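Local coordinates for protein acyl-CoA dehydrogenase (Bacillus anthracis, PDB 3OWA) that probably catalyses the FAD-dependent alpha,beta-dehydrogenation of acyl-CoA thioesters, as in other members of the acyl-CoA dehydrogenase family, at residues Q26-P30 with E31-S35; I301-P305 with L306-K310; D400-I403 with N404-F407; I254-G257 with H258-A261; Y462-N465 with N466-I470. One frame throughout, in Å; residues are numbered along the deposited sequence. Where two conformers were deposited one is given.

Overall arrangement
All five contacts are local and lie in series along the chain; none nests in or crosses another. Contact 1 comes first and closes a short turn ahead of helix 35-52, against helix 490-520. Contact 4 follows, where the loop after strand 250-251 enters helix 257-293 and joins the beta part to the helical part. Contact 2 closes the loop between strand 299-300 and helix 305-336. Contact 3 closes the turn after helix 393-401. Contacts 2 and 3, with centres 28 Å apart, face two different FAD molecules, and both touch the second subunit. Contact 5 lies last, within helix 458-482, and packs against helices 490-520, 526-554 and 557-571.

Contact 1 of 5, residues Q26-P30 with E31-S35; sequences QVFTP and EDFSS
Asp-32 folds back on Thr-29 and Phe-28. Its CB sits 3.4 Å from CE1 of Phe-28 and approaches that ring obliquely. The same CB lies 3.2 Å from Thr-29 O. CG stands anti to the carbonyl carbon (chi1 -60°), and this turns the carboxylate back to the backbone N of Thr-29. There Asp-32 OD2 accepts Thr-29 N at 2.9 Å. The N-H meets OD2 on its anti side, 24° out of the carboxylate plane. OD2 also forms a salt bridge with Lys-515 of helix 490-520. In return, Asp-32 N donates to Thr-29 O at 2.9 Å. Thr-29 OG1 takes a weak bond from Glu-31 N. A water links OG1 to Glu-31 OE1, whose stronger partner is Arg-512. On Phe-33 the ring presents a face to Pro-30, whose CA is 3.7 Å from the ring centroid in a CH-pi contact. Phe-33 N donates to Pro-30 O at 3.1 Å. CE2 of Phe-33 reaches the edge of the Phe-28 ring, 3.9 Å from its CE2. With one amide N-H and one ammonium on the same oxygen, the Asp-32 carboxylate probably stays ionised, and the 3-10 turn is tied to helix 490-520.

Contact 2 of 5, residues I301-P305 with L306-K310; sequences IARFP and LIQEK. With FAD (flavin-adenine dinucleotide), chain J.
Gln-308 reaches back to the 3-10 turn and grips the backbone of Ala-302. Its NE2 donates to Ala-302 O at 2.9 Å, and the N-H...O angle is 164°. The bond lies in the carbonyl plane and close to the amide plane of Gln-308, so the rotation of the amide is well defined. The chain is extended beyond CG, which brings the amide to this carbonyl. A water takes a weak bond from the same NE2 and donates to Arg-303 O. Two backbone bonds open the helix: Gln-308 N to Phe-304 O at 3.0 Å and Glu-309 N to Pro-305 O at 2.7 Å. Phe-304 is the N-cap residue.

The apolar contacts centre on Ile-307. Its CG1 lies 4.2 Å from Ile-301 CB and 4.3 Å from Phe-304 CB. Its CB also rests on the carbonyl oxygen of Ile-301.

The same residues meet the FAD. Adenine C6A lies over one face of the Phe-304 ring, 3.5 Å from CD1. Ile-307 CD1 approaches ribose O4B at 3.7 Å, and Ile-301 CD1 touches the same oxygen. Gln-490 of the second subunit accepts Leu-306 N. The adenosine end of FAD is thus held at the subunit interface, as in the dimeric FAD site of acyl-CoA dehydrogenases.

Contact 3 of 5, residues D400-I403 with N404-F407; sequences DSRI and NRIF. With FAD (flavin-adenine dinucleotide), chain E.
Asp-400 meets Asn-404 through a water, which donates to Asp-400 O and to Asn-404 OD1. The carboxylate of Asp-400 turns elsewhere, to Ile-230 N and Arg-396.

Ser-401 comes next. Its carbonyl oxygen accepts Asn-404 N at 2.8 Å, with the donor above the carbonyl plane. A second water joins Ser-401 OG to Asn-404 ND2.

Arg-402 carries the polar part of the contact. Its guanidinium lies flat on that of Arg-405, with centres 3.6 Å apart and planes at 14°. NH1 of Arg-405 sits over the centre of the Arg-402 group. Arg-402 bends at chi2 (59°) and Arg-405 at chi3, and these bends let the two groups meet face to face. Asp-377 of the second subunit forms salt bridges with both, and Asp-373 of the same chain holds Arg-405. The anions probably offset the charge of the stacked pair.

Ile-403 ends the segment. Its O accepts two N-H groups, Ile-406 N at 2.8 Å and Phe-407 N at 2.9 Å. Ile-403 CG1 lies over one face of the Phe-407 ring, 3.6 Å from the centroid, in a CH-pi contact. Phe-407 also has a second conformer. Ile-403 CD1 comes within 4.0 Å of Ile-406 CB. Ile-403 CD1 also lies 3.3 Å from the flavin methyl C8M. Ile-406 CG2 touches ribityl O3', and C6 of the flavin lies at the edge of the Phe-407 ring. This turn after helix 393-401 lines the flavin end of the FAD pocket at the dimer interface, as expected for an acyl-CoA dehydrogenase.

Contact 4 of 5, residues I254-G257 with H258-A261; sequences IGKG and HIIA
His-258 and Gly-255 are joined by one water. The water donates to Gly-255 O at 2.8 Å and accepts His-258 N at 3.0 Å. It also lies 2.6 Å from His-258 ND1, in the plane of the imidazole and at its edge. CG of His-258 stands between its backbone N and carbonyl carbon (chi1 72°), and this first torsion turns ND1 back over the loop. Gly-255 O is at the same edge of the ring, but 4.0 Å from ND1. CG1 of the adjacent Ile-259 sits over one face of the imidazole, toward its rim.

Lys-256 and Ile-259 lie alongside each other, both chains heading in one direction. The contact is apolar: Ile-259 CD1 is 3.9 Å from Lys-256 CB. The aliphatic part of the lysine does the touching. Beneath them, Ile-259 N donates to Lys-256 O at 3.3 Å, from well above the carbonyl plane. Ala-261 N donates to Gly-257 O at 3.1 Å, in the carbonyl plane. This is the start of helix 257-293, where the chain leaves the beta strands of the middle domain and enters the helical C-terminal domain of the acyl-CoA dehydrogenase fold.

Gly-255 takes a positive phi (80°), a conformation easier for glycine, and its carbonyl then faces the water. Further out, the loop is bonded to strand 206-213. Ser-208 OG is hydrogen-bonded to Gly-255 N, and Gly-257 bonds through the backbone to Phe-207. Ile-260 packs on Tyr-199 and Ala-209, and Ala-261 also touches Tyr-199.

Contact 5 of 5, residues Y462-N465 with N466-I470; sequences YLVN and NAKKI
The Tyr-462 ring carries the amide of Asn-466 over one face. Asn-466 CG lies 4.0 Å from Tyr-462 CZ, offset toward the rim. The ring and amide planes are 57° apart, so the amide leans over the ring and does not lie flat on it. CG of Tyr-462 is anti to the backbone N (chi1 176°), and this torsion tilts the ring partly toward the next turn, where Asn-466 stands.

The backbone links the same residues. Asn-466 N donates to Tyr-462 O at 3.0 Å. Ala-467 N donates to Leu-463 O at 2.8 Å, and Lys-468 N to Val-464 O at 3.2 Å. The bond from Lys-469 N to Asn-465 O is weak.

Val-464 and Lys-468 run alongside each other, with CG1 of the valine 4.0 Å from CE of the lysine. The lysine chain is extended beyond CG. Its buried NZ is satisfied by a salt bridge to Glu-507 and a hydrogen bond to Asp-20 O. Leu-463 packs on Met-506 and Phe-540, and Ala-467 on Leu-503 and Ile-543, of helices 490-520 and 526-554. The Tyr-462/Asn-466 and Val-464/Lys-468 pairs and the backbone bonds are regular i to i+4 contacts of alpha-helix 458-482.

Contact 1 of 5, residues Q26-P30 with E31-S35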
# COMPACT_ATOMS: atom_id res chain seq x y z
N GLN A 26 0.68 25.69 24.19
CA GLN A 26 2.01 25.27 23.76
C GLN A 26 2.01 24.56 22.39
O GLN A 26 3.02 23.97 22.01
CB GLN A 26 2.65 24.37 24.81
CG GLN A 26 2.81 25.02 26.20
CD GLN A 26 3.07 23.97 27.23
OE1 GLN A 26 2.28 23.05 27.38
NE2 GLN A 26 4.19 24.07 27.91
N VAL A 27 0.90 24.62 21.67
CA VAL A 27 0.88 24.08 20.31
C VAL A 27 0.47 25.12 19.28
O VAL A 27 -0.43 25.94 19.51
CB VAL A 27 -0.00 22.81 20.15
CG1 VAL A 27 0.48 21.69 21.07
CG2 VAL A 27 -1.46 23.12 20.40
N PHE A 28 1.14 25.06 18.14
CA PHE A 28 0.76 25.85 16.97
C PHE A 28 -0.15 24.99 16.07
O PHE A 28 0.12 23.80 15.87
CB PHE A 28 2.00 26.34 16.22
CG PHE A 28 1.69 27.22 15.04
CD1 PHE A 28 1.44 28.57 15.23
CD2 PHE A 28 1.62 26.68 13.76
CE1 PHE A 28 1.13 29.40 14.15
CE2 PHE A 28 1.29 27.48 12.68
CZ PHE A 28 1.06 28.85 12.87
N THR A 29 -1.23 25.58 15.56
CA THR A 29 -2.18 24.86 14.70
C THR A 29 -2.50 25.68 13.45
O THR A 29 -2.26 26.87 13.43
CB THR A 29 -3.53 24.56 15.44
OG1 THR A 29 -4.32 25.73 15.46
CG2 THR A 29 -3.31 24.05 16.87
N PRO A 30 -3.07 25.04 12.40
CA PRO A 30 -3.45 25.85 11.25
C PRO A 30 -4.41 27.00 11.57
O PRO A 30 -4.46 27.98 10.81
CB PRO A 30 -4.09 24.83 10.30
CG PRO A 30 -3.40 23.50 10.63
CD PRO A 30 -3.09 23.59 12.11
N GLU A 31 -5.16 26.92 12.68
CA GLU A 31 -6.09 28.00 13.07
C GLU A 31 -5.33 29.26 13.52
O GLU A 31 -5.88 30.36 13.55
CB GLU A 31 -7.09 27.52 14.16
CG GLU A 31 -8.19 26.57 13.66
CD GLU A 31 -7.66 25.20 13.12
OE1 GLU A 31 -6.95 24.48 13.84
OE2 GLU A 31 -7.99 24.84 11.97
N ASP A 32 -4.05 29.07 13.84
CA ASP A 32 -3.14 30.15 14.20
C ASP A 32 -2.47 30.86 13.01
O ASP A 32 -1.70 31.79 13.21
CB ASP A 32 -2.08 29.59 15.16
CG ASP A 32 -2.70 29.02 16.45
OD1 ASP A 32 -3.62 29.68 16.98
OD2 ASP A 32 -2.29 27.94 16.92
N PHE A 33 -2.75 30.44 11.77
CA PHE A 33 -2.19 31.11 10.59
C PHE A 33 -2.61 32.58 10.59
O PHE A 33 -3.75 32.87 10.91
CB PHE A 33 -2.70 30.49 9.29
CG PHE A 33 -2.16 29.10 8.98
CD1 PHE A 33 -2.85 28.26 8.12
CD2 PHE A 33 -0.99 28.64 9.56
CE1 PHE A 33 -2.38 26.97 7.82
CE2 PHE A 33 -0.50 27.34 9.27
CZ PHE A 33 -1.20 26.53 8.40
N SER A 34 -1.70 33.48 10.24
CA SER A 34 -2.04 34.89 10.03
C SER A 34 -2.61 35.11 8.62
O SER A 34 -2.55 34.21 7.78
CB SER A 34 -0.76 35.72 10.16
OG SER A 34 0.08 35.46 9.04
N SER A 35 -3.12 36.31 8.33
CA SER A 35 -3.49 36.69 6.96
C SER A 35 -2.30 36.63 5.99
O SER A 35 -2.49 36.33 4.81
CB SER A 35 -4.09 38.11 6.92
OG SER A 35 -5.27 38.17 7.73
O HOH W 1 -7.02 25.10 16.64

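Contact 2 of 5, residues I301-P305 with L306-K310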
# COMPACT_ATOMS: atom_id res chain seq x y z
N ILE A 301 -21.81 6.93 -6.17
CA ILE A 301 -21.20 5.93 -5.30
C ILE A 301 -20.92 6.59 -3.98
O ILE A 301 -20.66 5.91 -2.98
CB ILE A 301 -19.88 5.33 -5.90
CG1 ILE A 301 -18.82 6.44 -6.12
CG2 ILE A 301 -20.19 4.60 -7.21
CD1 ILE A 301 -17.46 5.88 -6.64
N ALA A 302 -21.02 7.92 -3.97
CA ALA A 302 -20.99 8.67 -2.73
C ALA A 302 -22.08 8.19 -1.71
O ALA A 302 -21.91 8.36 -0.49
CB ALA A 302 -21.17 10.18 -3.02
N ARG A 303 -23.15 7.59 -2.21
CA ARG A 303 -24.26 7.13 -1.34
C ARG A 303 -23.93 5.80 -0.66
O ARG A 303 -24.62 5.38 0.24
CB ARG A 303 -25.57 7.00 -2.13
CG ARG A 303 -26.09 8.31 -2.72
CD ARG A 303 -26.79 9.23 -1.68
NE ARG A 303 -25.84 9.87 -0.77
CZ ARG A 303 -25.06 10.91 -1.07
NH1 ARG A 303 -25.11 11.46 -2.28
NH2 ARG A 303 -24.21 11.39 -0.16
N PHE A 304 -22.86 5.15 -1.10
CA PHE A 304 -22.48 3.86 -0.50
C PHE A 304 -21.65 4.00 0.78
O PHE A 304 -20.62 4.66 0.77
CB PHE A 304 -21.86 2.88 -1.50
CG PHE A 304 -22.65 2.71 -2.77
CD1 PHE A 304 -22.01 2.69 -4.00
CD2 PHE A 304 -24.04 2.53 -2.74
CE1 PHE A 304 -22.72 2.51 -5.19
CE2 PHE A 304 -24.77 2.37 -3.93
CZ PHE A 304 -24.10 2.37 -5.16
N PRO A 305 -22.13 3.40 1.89
CA PRO A 305 -21.39 3.47 3.14
C PRO A 305 -19.93 3.07 3.03
O PRO A 305 -19.11 3.68 3.70
CB PRO A 305 -22.17 2.53 4.06
CG PRO A 305 -23.62 2.69 3.58
CD PRO A 305 -23.48 2.81 2.07
N LEU A 306 -19.58 2.07 2.23
CA LEU A 306 -18.16 1.68 2.12
C LEU A 306 -17.30 2.78 1.51
O LEU A 306 -16.16 2.94 1.89
CB LEU A 306 -17.97 0.43 1.26
CG LEU A 306 -18.29 -0.93 1.86
CD1 LEU A 306 -17.83 -2.05 0.89
CD2 LEU A 306 -17.63 -1.03 3.25
N ILE A 307 -17.85 3.50 0.53
CA ILE A 307 -17.18 4.67 -0.05
C ILE A 307 -17.07 5.79 1.00
O ILE A 307 -16.00 6.42 1.16
CB ILE A 307 -17.93 5.14 -1.33
CG1 ILE A 307 -17.80 4.06 -2.44
CG2 ILE A 307 -17.42 6.48 -1.82
CD1 ILE A 307 -16.37 3.87 -2.98
N GLN A 308 -18.15 6.01 1.74
CA GLN A 308 -18.15 7.01 2.81
C GLN A 308 -17.10 6.66 3.87
O GLN A 308 -16.35 7.52 4.34
CB GLN A 308 -19.54 7.07 3.45
CG GLN A 308 -20.57 7.65 2.52
CD GLN A 308 -21.99 7.53 3.05
OE1 GLN A 308 -22.21 7.16 4.21
NE2 GLN A 308 -22.97 7.83 2.21
N GLU A 309 -17.03 5.39 4.23
CA GLU A 309 -16.06 4.94 5.22
C GLU A 309 -14.60 5.21 4.75
O GLU A 309 -13.79 5.71 5.54
CB GLU A 309 -16.25 3.45 5.53
CG GLU A 309 -15.46 2.96 6.77
CD GLU A 309 -15.49 1.43 6.96
OE1 GLU A 309 -15.38 0.99 8.13
OE2 GLU A 309 -15.65 0.67 5.96
N LYS A 310 -14.28 4.90 3.49
CA LYS A 310 -12.93 5.17 2.97
C LYS A 310 -12.62 6.66 3.07
O LYS A 310 -11.56 7.04 3.56
CB LYS A 310 -12.78 4.71 1.52
CG LYS A 310 -12.93 3.22 1.29
CD LYS A 310 -12.88 2.97 -0.22
CE LYS A 310 -13.21 1.51 -0.57
NZ LYS A 310 -12.11 0.58 -0.06
PA FAD J . -16.84 1.22 -10.37
O1A FAD J . -17.29 2.62 -10.75
O2A FAD J . -17.83 0.16 -10.68
O5B FAD J . -16.47 1.27 -8.83
C5B FAD J . -15.93 2.43 -8.26
C4B FAD J . -15.78 2.24 -6.76
O4B FAD J . -17.08 2.13 -6.18
C3B FAD J . -15.02 0.96 -6.42
O3B FAD J . -14.31 1.18 -5.23
C2B FAD J . -16.15 -0.01 -6.09
O2B FAD J . -15.75 -1.02 -5.21
C1B FAD J . -17.18 0.93 -5.45
N9A FAD J . -18.56 0.39 -5.54
C8A FAD J . -19.31 0.16 -6.67
N7A FAD J . -20.54 -0.31 -6.31
C5A FAD J . -20.57 -0.37 -4.96
C6A FAD J . -21.54 -0.78 -4.05
N6A FAD J . -22.67 -1.36 -4.46
N1A FAD J . -21.25 -0.72 -2.70
C2A FAD J . -20.02 -0.27 -2.25
N3A FAD J . -19.07 0.15 -3.16
C4A FAD J . -19.33 0.08 -4.48
N1 FAD J . -13.80 -5.94 -18.14
C2 FAD J . -14.19 -6.93 -18.99
O2 FAD J . -15.38 -7.25 -19.01
N3 FAD J . -13.27 -7.56 -19.82
C4 FAD J . -11.94 -7.21 -19.81
O4 FAD J . -11.15 -7.78 -20.56
C4X FAD J . -11.54 -6.21 -18.93
N5 FAD J . -10.21 -5.83 -18.87
C5X FAD J . -9.82 -4.80 -18.05
C6 FAD J . -8.49 -4.36 -18.07
C7 FAD J . -8.11 -3.31 -17.23
C7M FAD J . -6.67 -2.85 -17.21
C8 FAD J . -9.07 -2.70 -16.42
C8M FAD J . -8.74 -1.57 -15.50
C9 FAD J . -10.39 -3.14 -16.40
C9A FAD J . -10.78 -4.17 -17.23
N10 FAD J . -12.10 -4.61 -17.22
C10 FAD J . -12.48 -5.59 -18.10
C1' FAD J . -13.14 -3.95 -16.35
C2' FAD J . -12.73 -4.04 -14.86
O2' FAD J . -12.62 -5.35 -14.29
C3' FAD J . -13.57 -3.04 -14.05
O3' FAD J . -12.79 -1.91 -13.73
C4' FAD J . -14.11 -3.67 -12.80
O4' FAD J . -14.87 -4.80 -13.19
C5' FAD J . -14.82 -2.29 -11.92
O5' FAD J . -15.54 -1.32 -12.56
P FAD J . -15.27 0.28 -12.55
O1P FAD J . -13.79 0.41 -12.82
O2P FAD J . -16.07 1.08 -13.51
O3P FAD J . -15.45 0.80 -11.06
O HOH W 2 -26.17 6.55 2.06
O HOH W 3 -25.63 9.20 1.92

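Contact 3 of 5, residues D400-I403 with N404-F407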
# COMPACT_ATOMS: atom_id res chain seq x y z
N ASP A 400 3.70 8.50 -7.46
CA ASP A 400 4.65 9.46 -6.89
C ASP A 400 4.84 9.16 -5.41
O ASP A 400 5.91 9.47 -4.85
CB ASP A 400 4.10 10.91 -7.02
CG ASP A 400 4.01 11.42 -8.48
OD1 ASP A 400 4.59 10.84 -9.45
OD2 ASP A 400 3.36 12.50 -8.64
N SER A 401 3.80 8.68 -4.72
CA SER A 401 3.80 8.59 -3.27
C SER A 401 4.86 7.59 -2.80
O SER A 401 5.49 7.78 -1.74
CB SER A 401 2.41 8.08 -2.79
OG SER A 401 2.41 7.67 -1.42
N ARG A 402 5.08 6.56 -3.60
CA ARG A 402 5.78 5.35 -3.05
C ARG A 402 7.22 5.68 -2.54
O ARG A 402 7.74 5.05 -1.54
CB ARG A 402 5.74 4.23 -4.12
CG ARG A 402 6.38 2.88 -3.65
CD ARG A 402 5.58 2.44 -2.37
NE ARG A 402 6.13 1.29 -1.65
CZ ARG A 402 7.14 1.33 -0.78
NH1 ARG A 402 7.76 2.46 -0.47
NH2 ARG A 402 7.52 0.21 -0.17
N ILE A 403 7.84 6.66 -3.16
CA ILE A 403 9.24 7.00 -2.86
C ILE A 403 9.31 7.74 -1.52
O ILE A 403 10.37 7.75 -0.87
CB ILE A 403 9.95 7.77 -4.05
CG1 ILE A 403 11.47 7.99 -3.84
CG2 ILE A 403 9.31 9.15 -4.25
CD1 ILE A 403 12.26 6.72 -3.69
N ASN A 404 8.20 8.33 -1.06
CA ASN A 404 8.32 9.14 0.13
C ASN A 404 8.67 8.28 1.34
O ASN A 404 9.20 8.80 2.32
CB ASN A 404 7.06 9.90 0.46
CG ASN A 404 6.67 10.86 -0.64
OD1 ASN A 404 7.53 11.42 -1.29
ND2 ASN A 404 5.36 10.99 -0.91
N ARG A 405 8.37 6.97 1.29
CA ARG A 405 8.69 6.10 2.45
C ARG A 405 10.13 5.68 2.44
O ARG A 405 10.61 4.93 3.33
CB ARG A 405 7.72 4.91 2.51
CG ARG A 405 6.26 5.34 2.70
CD ARG A 405 5.23 4.29 2.28
NE ARG A 405 5.66 2.99 2.82
CZ ARG A 405 5.27 1.82 2.34
NH1 ARG A 405 4.44 1.78 1.29
NH2 ARG A 405 5.76 0.70 2.89
N ILE A 406 10.86 6.15 1.43
CA ILE A 406 12.24 5.76 1.25
C ILE A 406 13.16 6.96 1.39
O ILE A 406 14.21 6.87 2.03
CB ILE A 406 12.42 5.02 -0.10
CG1 ILE A 406 11.85 3.60 -0.01
CG2 ILE A 406 13.90 4.95 -0.51
CD1 ILE A 406 11.35 3.12 -1.33
N PHE A 407 12.68 8.12 0.90
CA PHE A 407 13.32 9.44 1.02
C PHE A 407 13.66 9.85 2.41
O PHE A 407 12.95 9.49 3.36
CB PHE A 407 12.37 10.53 0.51
CG PHE A 407 12.45 10.79 -0.97
CD1 PHE A 407 11.46 11.57 -1.58
CD2 PHE A 407 13.52 10.33 -1.73
CE1 PHE A 407 11.52 11.85 -2.98
CE2 PHE A 407 13.61 10.64 -3.11
CZ PHE A 407 12.60 11.38 -3.73
PA FAD E . 19.39 0.89 1.42
O1A FAD E . 20.23 -0.10 0.65
O2A FAD E . 20.14 1.81 2.33
O5B FAD E . 18.25 0.16 2.22
C5B FAD E . 17.59 -1.00 1.76
C4B FAD E . 16.65 -1.54 2.82
O4B FAD E . 17.37 -1.94 3.99
C3B FAD E . 15.64 -0.48 3.25
O3B FAD E . 14.38 -1.06 3.58
C2B FAD E . 16.26 0.02 4.52
O2B FAD E . 15.31 0.57 5.40
C1B FAD E . 16.85 -1.24 5.10
N9A FAD E . 17.92 -0.92 6.04
C8A FAD E . 19.08 -0.23 5.80
N7A FAD E . 19.81 -0.16 6.93
C5A FAD E . 19.14 -0.82 7.90
C6A FAD E . 19.43 -1.08 9.26
N6A FAD E . 20.60 -0.72 9.80
N1A FAD E . 18.52 -1.79 9.99
C2A FAD E . 17.35 -2.26 9.41
N3A FAD E . 17.08 -2.04 8.07
C4A FAD E . 17.95 -1.31 7.33
N1 FAD E . 20.04 11.22 -2.18
C2 FAD E . 20.66 12.45 -2.14
O2 FAD E . 21.59 12.63 -1.39
N3 FAD E . 20.26 13.50 -2.94
C4 FAD E . 19.24 13.36 -3.82
O4 FAD E . 18.91 14.34 -4.50
C4X FAD E . 18.58 12.12 -3.87
N5 FAD E . 17.56 11.94 -4.78
C5X FAD E . 16.94 10.70 -4.89
C6 FAD E . 15.91 10.56 -5.83
C7 FAD E . 15.30 9.32 -5.97
C7M FAD E . 14.20 9.15 -6.99
C8 FAD E . 15.74 8.25 -5.16
C8M FAD E . 15.14 6.88 -5.22
C9 FAD E . 16.73 8.42 -4.20
C9A FAD E . 17.35 9.64 -4.06
N10 FAD E . 18.33 9.81 -3.10
C10 FAD E . 18.99 11.04 -3.05
C1' FAD E . 18.84 8.65 -2.26
C2' FAD E . 17.80 8.08 -1.28
O2' FAD E . 17.22 8.99 -0.37
C3' FAD E . 18.21 6.54 -0.78
O3' FAD E . 17.46 5.75 -1.64
C4' FAD E . 17.95 6.26 0.48
O4' FAD E . 18.66 7.23 1.26
C5' FAD E . 18.08 4.83 1.01
O5' FAD E . 19.19 4.25 0.38
P FAD E . 19.12 2.94 -0.51
O1P FAD E . 18.10 3.23 -1.59
O2P FAD E . 20.50 2.61 -1.02
O3P FAD E . 18.50 1.79 0.40
O HOH W 4 7.26 12.00 -4.03
O HOH W 5 4.05 8.70 0.83

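Contact 4 of 5, residues I254-G257 with H258-A261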
# COMPACT_ATOMS: atom_id res chain seq x y z
N ILE A 254 36.60 20.39 7.99
CA ILE A 254 37.13 19.11 7.55
C ILE A 254 36.76 17.98 8.50
O ILE A 254 36.98 18.08 9.71
CB ILE A 254 38.68 19.15 7.32
CG1 ILE A 254 39.05 20.06 6.14
CG2 ILE A 254 39.23 17.75 7.08
CD1 ILE A 254 40.58 20.39 6.10
N GLY A 255 36.18 16.90 7.96
CA GLY A 255 35.84 15.75 8.77
C GLY A 255 34.55 15.90 9.58
O GLY A 255 34.16 14.99 10.30
N LYS A 256 33.87 17.04 9.45
CA LYS A 256 32.64 17.27 10.19
C LYS A 256 31.44 17.39 9.24
O LYS A 256 30.46 18.09 9.53
CB LYS A 256 32.77 18.50 11.10
CG LYS A 256 33.93 18.35 12.11
CD LYS A 256 33.84 19.33 13.25
CE LYS A 256 35.05 19.17 14.21
NZ LYS A 256 35.15 17.78 14.79
N GLY A 257 31.52 16.69 8.11
CA GLY A 257 30.42 16.65 7.14
C GLY A 257 29.14 16.08 7.75
O GLY A 257 28.04 16.48 7.34
N HIS A 258 29.28 15.18 8.74
CA HIS A 258 28.12 14.55 9.41
C HIS A 258 27.21 15.53 10.12
O HIS A 258 25.97 15.33 10.18
CB HIS A 258 28.52 13.40 10.36
CG HIS A 258 29.18 13.86 11.63
ND1 HIS A 258 30.53 14.14 11.70
CD2 HIS A 258 28.68 14.12 12.86
CE1 HIS A 258 30.83 14.54 12.93
NE2 HIS A 258 29.73 14.54 13.65
N ILE A 259 27.80 16.59 10.65
CA ILE A 259 27.03 17.62 11.33
C ILE A 259 26.06 18.33 10.34
O ILE A 259 24.88 18.58 10.67
CB ILE A 259 27.98 18.63 11.99
CG1 ILE A 259 28.67 17.98 13.20
CG2 ILE A 259 27.24 19.93 12.39
CD1 ILE A 259 29.85 18.78 13.73
N ILE A 260 26.55 18.61 9.14
CA ILE A 260 25.69 19.19 8.09
C ILE A 260 24.61 18.19 7.66
O ILE A 260 23.40 18.54 7.64
CB ILE A 260 26.52 19.70 6.91
CG1 ILE A 260 27.55 20.73 7.41
CG2 ILE A 260 25.57 20.26 5.77
CD1 ILE A 260 28.58 21.16 6.31
N ALA A 261 25.02 16.93 7.40
CA ALA A 261 24.12 15.93 6.86
C ALA A 261 22.99 15.64 7.84
O ALA A 261 21.83 15.46 7.41
CB ALA A 261 24.88 14.63 6.51
O HOH W 6 31.83 13.73 9.51

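Contact 5 of 5, residues Y462-N465 with N466-I470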
# COMPACT_ATOMS: atom_id res chain seq x y z
N TYR A 462 -7.99 11.40 28.03
CA TYR A 462 -7.69 10.27 28.88
C TYR A 462 -6.81 9.24 28.15
O TYR A 462 -5.81 8.76 28.69
CB TYR A 462 -9.01 9.66 29.41
CG TYR A 462 -8.82 8.42 30.24
CD1 TYR A 462 -8.53 8.50 31.61
CD2 TYR A 462 -8.90 7.16 29.66
CE1 TYR A 462 -8.33 7.34 32.37
CE2 TYR A 462 -8.70 6.01 30.39
CZ TYR A 462 -8.42 6.10 31.73
OH TYR A 462 -8.24 4.93 32.43
N LEU A 463 -7.15 8.91 26.91
CA LEU A 463 -6.35 7.97 26.14
C LEU A 463 -4.94 8.49 25.84
O LEU A 463 -3.95 7.74 25.90
CB LEU A 463 -7.06 7.57 24.84
CG LEU A 463 -8.45 6.97 25.02
CD1 LEU A 463 -9.11 6.82 23.69
CD2 LEU A 463 -8.36 5.63 25.74
N VAL A 464 -4.85 9.79 25.56
CA VAL A 464 -3.56 10.42 25.28
C VAL A 464 -2.63 10.27 26.50
O VAL A 464 -1.46 9.84 26.36
CB VAL A 464 -3.76 11.91 24.86
CG1 VAL A 464 -2.51 12.73 25.11
CG2 VAL A 464 -4.19 11.99 23.39
N ASN A 465 -3.15 10.61 27.68
CA ASN A 465 -2.42 10.43 28.94
C ASN A 465 -1.98 8.98 29.18
O ASN A 465 -0.81 8.72 29.52
CB ASN A 465 -3.24 10.95 30.14
CG ASN A 465 -2.79 12.31 30.61
OD1 ASN A 465 -1.67 12.47 31.12
ND2 ASN A 465 -3.66 13.32 30.46
N ASN A 466 -2.89 8.05 28.98
CA ASN A 466 -2.55 6.64 29.20
C ASN A 466 -1.57 6.10 28.16
O ASN A 466 -0.76 5.22 28.47
CB ASN A 466 -3.81 5.78 29.28
CG ASN A 466 -4.53 5.92 30.65
OD1 ASN A 466 -5.44 5.14 30.97
ND2 ASN A 466 -4.13 6.90 31.45
N ALA A 467 -1.65 6.63 26.93
CA ALA A 467 -0.72 6.25 25.86
C ALA A 467 0.70 6.62 26.24
O ALA A 467 1.63 5.85 25.97
CB ALA A 467 -1.12 6.92 24.51
N LYS A 468 0.87 7.78 26.87
CA LYS A 468 2.18 8.24 27.33
C LYS A 468 2.78 7.27 28.35
O LYS A 468 3.94 6.89 28.24
CB LYS A 468 2.10 9.65 27.94
CG LYS A 468 1.84 10.74 26.90
CD LYS A 468 1.87 12.13 27.49
CE LYS A 468 1.27 13.10 26.49
NZ LYS A 468 1.52 14.50 26.88
N LYS A 469 1.96 6.89 29.33
CA LYS A 469 2.33 5.89 30.34
C LYS A 469 2.70 4.54 29.73
O LYS A 469 3.69 3.93 30.15
CB LYS A 469 1.17 5.71 31.34
CG LYS A 469 0.83 7.00 32.09
CD LYS A 469 -0.40 6.84 32.98
CE LYS A 469 -0.70 8.17 33.66
NZ LYS A 469 -2.02 8.13 34.34
N ILE A 470 1.92 4.08 28.74
CA ILE A 470 2.18 2.81 28.07
C ILE A 470 3.53 2.85 27.33
O ILE A 470 4.33 1.93 27.45
CB ILE A 470 1.01 2.39 27.12
CG1 ILE A 470 -0.26 2.07 27.91
CG2 ILE A 470 1.38 1.18 26.27
CD1 ILE A 470 -1.55 2.18 27.07